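Local atomic coordinates of DyP (Bjerkandera adusta, PDB entry 3VXJ), a protein that probably uses a bound heme b to reduce hydrogen peroxide while oxidising dyes and phenols, as dye-decolorizing peroxidases do. Residues P46-S51 with T135-S140; D92-D97 with S106-P111. All coordinates share one frame; numbering follows the deposited sequence.

Contact 1 of 2, residues P46-S51 with T135-S140; sequences PERITS and TDDISS
Arg48, in the last turn of helix 34-48, faces Asp137 on helix 128-142, and the backbones stand well apart, the nearest alpha carbons being CA of Arg48 and CA of Ile138 at 9.6 Å. Most of that distance is spanned by the long Arg48 side chain, the short Asp137 supplying the rest. Arg48 bends at chi2 (-76°) and then runs out nearly straight through CD, while Asp137 comes to meet it from the opposite direction, its CG anti to the backbone N. They join in a salt bridge with one strong leg and one weak. NE of Arg48 gives an almost straight hydrogen bond to OD2 of Asp137 at 2.8 Å, and the weak leg runs from NH2 of Arg48 to OD1 of Asp137 at 3.4 Å. OD2 lies in the guanidinium plane; the carboxylate is turned 60° against that plane, and NE meets OD2 from above the carboxylate plane rather than within it. The bridge joins the two long helices of the N-terminal ferredoxin-like alpha+beta domain of this DyP-type peroxidase. Nearby, Tyr44 of helix 34-48 touches both Asp137 and Ile138, and Ile138 packs on Phe121 and Ile123 of strand 119-125. An alanine in place of Arg48 is likely to leave the Asp137 carboxylate without this cationic mate and less fixed in its rotation. Just past Arg48 the chain leaves helical geometry at Ile49, and Ser51 then caps the next helix through the backbone N of Ile54.

Contact 2 of 2, residues D92-D97 with S106-P111; sequences DGQFAD and SQWVAP
Trp108 reaches toward Phe95 from a loop, CA of Trp108 lying 8.5 Å from CA of Phe95, the nearest such pair between the segments; residues 94-96 curl in helical geometry, with Asp97 N bonded back to Gln94 O, and 106-107 end a 3-10 segment. The six-membered ring of the indole is touched by both Gln94 and Phe95. Phe95 has its CG anti to the backbone N (chi1 -170°), which carries the ring alongside the indole, the two side chains lying side by side and running opposite ways. CD1 of Phe95 sits over one face of the indole, offset toward its rim, 3.3 Å from CE3 of Trp108. The planes of the Phe95 ring and the Trp108 six-membered ring are inclined by 38° with centroids 5.2 Å apart, an oblique aromatic pair. Gln94 crosses the indole at about a right angle, and its OE1 comes to 3.5 Å from CH2 of Trp108, with the amide plane turned 80° from the indole. The amide is gripped at both ends: NE2 bonds to the carbonyl O of Phe220, OE1 accepts from Arg221. Phe220 and Arg221 lie on strand 216-225 of the second sheet, so the contact, in the link between strands 65-71 and 119-125, sits where the two halves of the chain meet, with the Gln94 side chain about 9 Å from the heme. The indole NE1 donates to OD2 of Asp103. No hydrogen bond crosses between the two segments, so shape and dispersion carry the contact, while the polar groups of Gln94 and Trp108 are satisfied by residues outside it, which probably fixes the turn of both flat groups.

How the contacts relate
Contact 1 is a surface feature and contact 2 a buried one, though all four segments lie in the N-terminal alpha+beta half and residues 92-111 fall in the sequence between 46-51 and 135-140. Their centres lie 28 Å apart and their nearest atoms about 14 Å, so they do not touch. Contact 1 ties the two long helices of that half together by charge, and buries little surface; contact 2, in the link between two of its strands, joins two loops flanking helix 98-101 through aromatic and apolar contact, burying about twice as much. The polar groups differ accordingly: in contact 1 they pair directly across the segments, whereas in contact 2 they bond to residues outside both.

Contact 1 of 2, residues P46-S51 with T135-S140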
loop_
_atom_site.group_PDB
_atom_site.type_symbol
_atom_site.label_atom_id
_atom_site.label_comp_id
_atom_site.label_asym_id
_atom_site.label_seq_id
_atom_site.Cartn_x
_atom_site.Cartn_y
_atom_site.Cartn_z
ATOM N N PRO A 46 14.379 21.190 8.159
ATOM C CA PRO A 46 15.666 20.704 8.667
ATOM C C PRO A 46 15.561 20.017 10.025
ATOM O O PRO A 46 16.399 19.178 10.355
ATOM C CB PRO A 46 16.512 21.985 8.793
ATOM C CG PRO A 46 15.523 23.098 8.826
ATOM C CD PRO A 46 14.387 22.654 7.970
ATOM N N GLU A 47 14.531 20.363 10.795
ATOM C CA GLU A 47 14.338 19.827 12.143
ATOM C C GLU A 47 13.662 18.459 12.191
ATOM O O GLU A 47 13.981 17.635 13.050
ATOM C CB GLU A 47 13.535 20.816 13.005
ATOM C CG GLU A 47 14.181 22.188 13.187
ATOM C CD GLU A 47 15.646 22.124 13.601
ATOM O OE1 GLU A 47 15.964 21.467 14.619
ATOM O OE2 GLU A 47 16.485 22.743 12.907
ATOM N N ARG A 48 12.731 18.229 11.270
ATOM C CA ARG A 48 11.774 17.129 11.411
ATOM C C ARG A 48 11.658 16.155 10.241
ATOM O O ARG A 48 11.234 15.015 10.434
ATOM C CB ARG A 48 10.382 17.689 11.721
ATOM C CG ARG A 48 10.291 18.466 13.038
ATOM C CD ARG A 48 10.278 17.540 14.244
ATOM N NE ARG A 48 10.054 18.284 15.480
ATOM C CZ ARG A 48 10.922 18.377 16.484
ATOM N NH1 ARG A 48 12.091 17.751 16.425
ATOM N NH2 ARG A 48 10.608 19.087 17.558
ATOM N N ILE A 49 11.984 16.593 9.029
ATOM C CA ILE A 49 11.740 15.736 7.861
ATOM C C ILE A 49 12.841 14.686 7.735
ATOM O O ILE A 49 14.021 15.018 7.592
ATOM C CB ILE A 49 11.542 16.539 6.557
ATOM C CG1 ILE A 49 10.287 17.435 6.650
ATOM C CG2 ILE A 49 11.469 15.592 5.342
ATOM C CD1 ILE A 49 8.927 16.710 6.676
ATOM N N THR A 50 12.429 13.425 7.786
ATOM C CA THR A 50 13.331 12.290 7.911
ATOM C C THR A 50 13.719 11.683 6.566
ATOM O O THR A 50 12.850 11.238 5.804
ATOM C CB THR A 50 12.683 11.216 8.802
ATOM O OG1 THR A 50 12.127 11.844 9.967
ATOM C CG2 THR A 50 13.708 10.184 9.220
ATOM N N SER A 51 15.020 11.662 6.295
ATOM C CA SER A 51 15.561 11.115 5.059
ATOM C C SER A 51 15.734 9.597 5.090
ATOM O O SER A 51 15.734 8.976 6.160
ATOM C CB SER A 51 16.921 11.748 4.762
ATOM O OG SER A 51 17.901 11.286 5.684
ATOM N N THR A 135 2.389 15.934 16.583
ATOM C CA THR A 135 1.251 16.665 16.016
ATOM C C THR A 135 1.167 18.062 16.650
ATOM O O THR A 135 0.986 19.068 15.951
ATOM C CB THR A 135 -0.068 15.895 16.228
ATOM O OG1 THR A 135 0.019 14.619 15.587
ATOM C CG2 THR A 135 -1.245 16.647 15.621
ATOM N N ASP A 136 1.334 18.134 17.970
ATOM C CA ASP A 136 1.348 19.421 18.659
ATOM C C ASP A 136 2.507 20.302 18.173
ATOM O O ASP A 136 2.370 21.525 18.094
ATOM C CB ASP A 136 1.432 19.221 20.174
ATOM C CG ASP A 136 0.143 18.673 20.772
ATOM O OD1 ASP A 136 -0.895 18.586 20.073
ATOM O OD2 ASP A 136 0.173 18.326 21.968
ATOM N N ASP A 137 3.641 19.679 17.849
ATOM C CA ASP A 137 4.799 20.388 17.300
ATOM C C ASP A 137 4.471 20.995 15.935
ATOM O O ASP A 137 4.850 22.130 15.648
ATOM C CB ASP A 137 6.006 19.443 17.220
ATOM C CG ASP A 137 7.227 20.095 16.604
ATOM O OD1 ASP A 137 7.786 21.032 17.214
ATOM O OD2 ASP A 137 7.661 19.649 15.528
ATOM N N ILE A 138 3.738 20.253 15.107
ATOM C CA ILE A 138 3.229 20.816 13.853
ATOM C C ILE A 138 2.302 22.010 14.124
ATOM O O ILE A 138 2.449 23.062 13.506
ATOM C CB ILE A 138 2.522 19.749 12.991
ATOM C CG1 ILE A 138 3.562 18.761 12.460
ATOM C CG2 ILE A 138 1.729 20.410 11.839
ATOM C CD1 ILE A 138 2.993 17.482 11.899
ATOM N N SER A 139 1.373 21.857 15.065
ATOM C CA SER A 139 0.467 22.955 15.416
ATOM C C SER A 139 1.215 24.202 15.880
ATOM O O SER A 139 0.864 25.321 15.497
ATOM C CB SER A 139 -0.537 22.510 16.481
ATOM O OG SER A 139 -1.336 21.446 15.995
ATOM N N SER A 140 2.241 23.998 16.700
ATOM C CA SER A 140 3.051 25.091 17.241
ATOM C C SER A 140 3.863 25.800 16.156
ATOM O O SER A 140 3.977 27.027 16.155
ATOM C CB SER A 140 3.982 24.571 18.341
ATOM O OG SER A 140 4.747 25.625 18.904
#

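Contact 2 of 2, residues D92-D97 with S106-P111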
loop_
_atom_site.group_PDB
_atom_site.type_symbol
_atom_site.label_atom_id
_atom_site.label_comp_id
_atom_site.label_asym_id
_atom_site.label_seq_id
_atom_site.Cartn_x
_atom_site.Cartn_y
_atom_site.Cartn_z
ATOM N N ASP A 92 -6.089 16.058 -11.107
ATOM C CA ASP A 92 -7.521 16.071 -10.796
ATOM C C ASP A 92 -7.848 15.530 -9.414
ATOM O O ASP A 92 -8.975 15.699 -8.937
ATOM C CB ASP A 92 -8.335 15.321 -11.850
ATOM C CG ASP A 92 -8.385 16.043 -13.184
ATOM O OD1 ASP A 92 -8.080 17.254 -13.237
ATOM O OD2 ASP A 92 -8.750 15.384 -14.179
ATOM N N GLY A 93 -6.877 14.887 -8.767
ATOM C CA GLY A 93 -7.097 14.274 -7.454
ATOM C C GLY A 93 -7.798 12.923 -7.535
ATOM O O GLY A 93 -8.369 12.554 -8.575
ATOM N N GLN A 94 -7.788 12.189 -6.430
ATOM C CA GLN A 94 -8.289 10.823 -6.440
ATOM C C GLN A 94 -9.811 10.707 -6.468
ATOM O O GLN A 94 -10.323 9.779 -7.074
ATOM C CB GLN A 94 -7.693 10.019 -5.288
ATOM C CG GLN A 94 -7.901 8.502 -5.468
ATOM C CD GLN A 94 -7.481 7.718 -4.250
ATOM O OE1 GLN A 94 -8.323 7.226 -3.495
ATOM N NE2 GLN A 94 -6.175 7.625 -4.022
ATOM N N PHE A 95 -10.536 11.633 -5.836
ATOM C CA PHE A 95 -12.001 11.558 -5.854
ATOM C C PHE A 95 -12.512 11.536 -7.300
ATOM O O PHE A 95 -13.389 10.739 -7.635
ATOM C CB PHE A 95 -12.604 12.725 -5.055
ATOM C CG PHE A 95 -14.097 12.619 -4.802
ATOM C CD1 PHE A 95 -14.690 11.431 -4.360
ATOM C CD2 PHE A 95 -14.908 13.738 -4.975
ATOM C CE1 PHE A 95 -16.072 11.367 -4.108
ATOM C CE2 PHE A 95 -16.282 13.681 -4.724
ATOM C CZ PHE A 95 -16.856 12.495 -4.299
ATOM N N ALA A 96 -11.919 12.365 -8.161
ATOM C CA ALA A 96 -12.293 12.416 -9.577
ATOM C C ALA A 96 -11.942 11.131 -10.324
ATOM O O ALA A 96 -12.493 10.876 -11.401
ATOM C CB ALA A 96 -11.613 13.595 -10.246
ATOM N N ASP A 97 -11.040 10.335 -9.755
ATOM C CA ASP A 97 -10.580 9.094 -10.367
ATOM C C ASP A 97 -11.245 7.870 -9.738
ATOM O O ASP A 97 -11.062 6.748 -10.225
ATOM C CB ASP A 97 -9.054 8.986 -10.219
ATOM C CG ASP A 97 -8.411 8.021 -11.221
ATOM O OD1 ASP A 97 -8.899 7.915 -12.372
ATOM O OD2 ASP A 97 -7.394 7.390 -10.864
ATOM N N SER A 106 -20.536 6.337 -2.801
ATOM C CA SER A 106 -21.395 6.601 -1.649
ATOM C C SER A 106 -20.728 6.250 -0.316
ATOM O O SER A 106 -21.208 6.652 0.750
ATOM C CB SER A 106 -22.747 5.891 -1.788
ATOM O OG SER A 106 -22.638 4.494 -1.589
ATOM N N GLN A 107 -19.626 5.506 -0.387
ATOM C CA GLN A 107 -18.876 5.115 0.798
ATOM C C GLN A 107 -17.739 6.070 1.126
ATOM O O GLN A 107 -17.155 5.991 2.205
ATOM C CB GLN A 107 -18.347 3.683 0.637
ATOM C CG GLN A 107 -19.441 2.623 0.573
ATOM C CD GLN A 107 -20.373 2.691 1.767
ATOM O OE1 GLN A 107 -19.930 2.685 2.919
ATOM N NE2 GLN A 107 -21.671 2.771 1.499
ATOM N N TRP A 108 -17.430 6.974 0.203
ATOM C CA TRP A 108 -16.440 8.012 0.468
ATOM C C TRP A 108 -16.940 9.006 1.501
ATOM O O TRP A 108 -18.133 9.352 1.536
ATOM C CB TRP A 108 -16.080 8.746 -0.822
ATOM C CG TRP A 108 -14.990 8.075 -1.616
ATOM C CD1 TRP A 108 -14.996 6.794 -2.104
ATOM C CD2 TRP A 108 -13.743 8.651 -2.020
ATOM N NE1 TRP A 108 -13.827 6.535 -2.779
ATOM C CE2 TRP A 108 -13.036 7.655 -2.738
ATOM C CE3 TRP A 108 -13.145 9.907 -1.832
ATOM C CZ2 TRP A 108 -11.767 7.881 -3.292
ATOM C CZ3 TRP A 108 -11.880 10.135 -2.371
ATOM C CH2 TRP A 108 -11.200 9.121 -3.094
ATOM N N VAL A 109 -16.020 9.469 2.337
ATOM C CA VAL A 109 -16.371 10.459 3.356
ATOM C C VAL A 109 -15.445 11.671 3.376
ATOM O O VAL A 109 -14.297 11.619 2.903
ATOM C CB VAL A 109 -16.449 9.858 4.778
ATOM C CG1 VAL A 109 -17.578 8.837 4.877
ATOM C CG2 VAL A 109 -15.129 9.247 5.186
ATOM N N ALA A 110 -15.965 12.758 3.935
ATOM C CA ALA A 110 -15.190 13.973 4.145
ATOM C C ALA A 110 -13.959 13.673 5.009
ATOM O O ALA A 110 -14.009 12.807 5.882
ATOM C CB ALA A 110 -16.063 15.037 4.793
ATOM N N PRO A 111 -12.846 14.390 4.771
ATOM C CA PRO A 111 -12.675 15.484 3.822
ATOM C C PRO A 111 -12.117 15.062 2.466
ATOM O O PRO A 111 -11.551 15.892 1.763
ATOM C CB PRO A 111 -11.661 16.375 4.535
ATOM C CG PRO A 111 -10.782 15.413 5.227
ATOM C CD PRO A 111 -11.650 14.235 5.626
#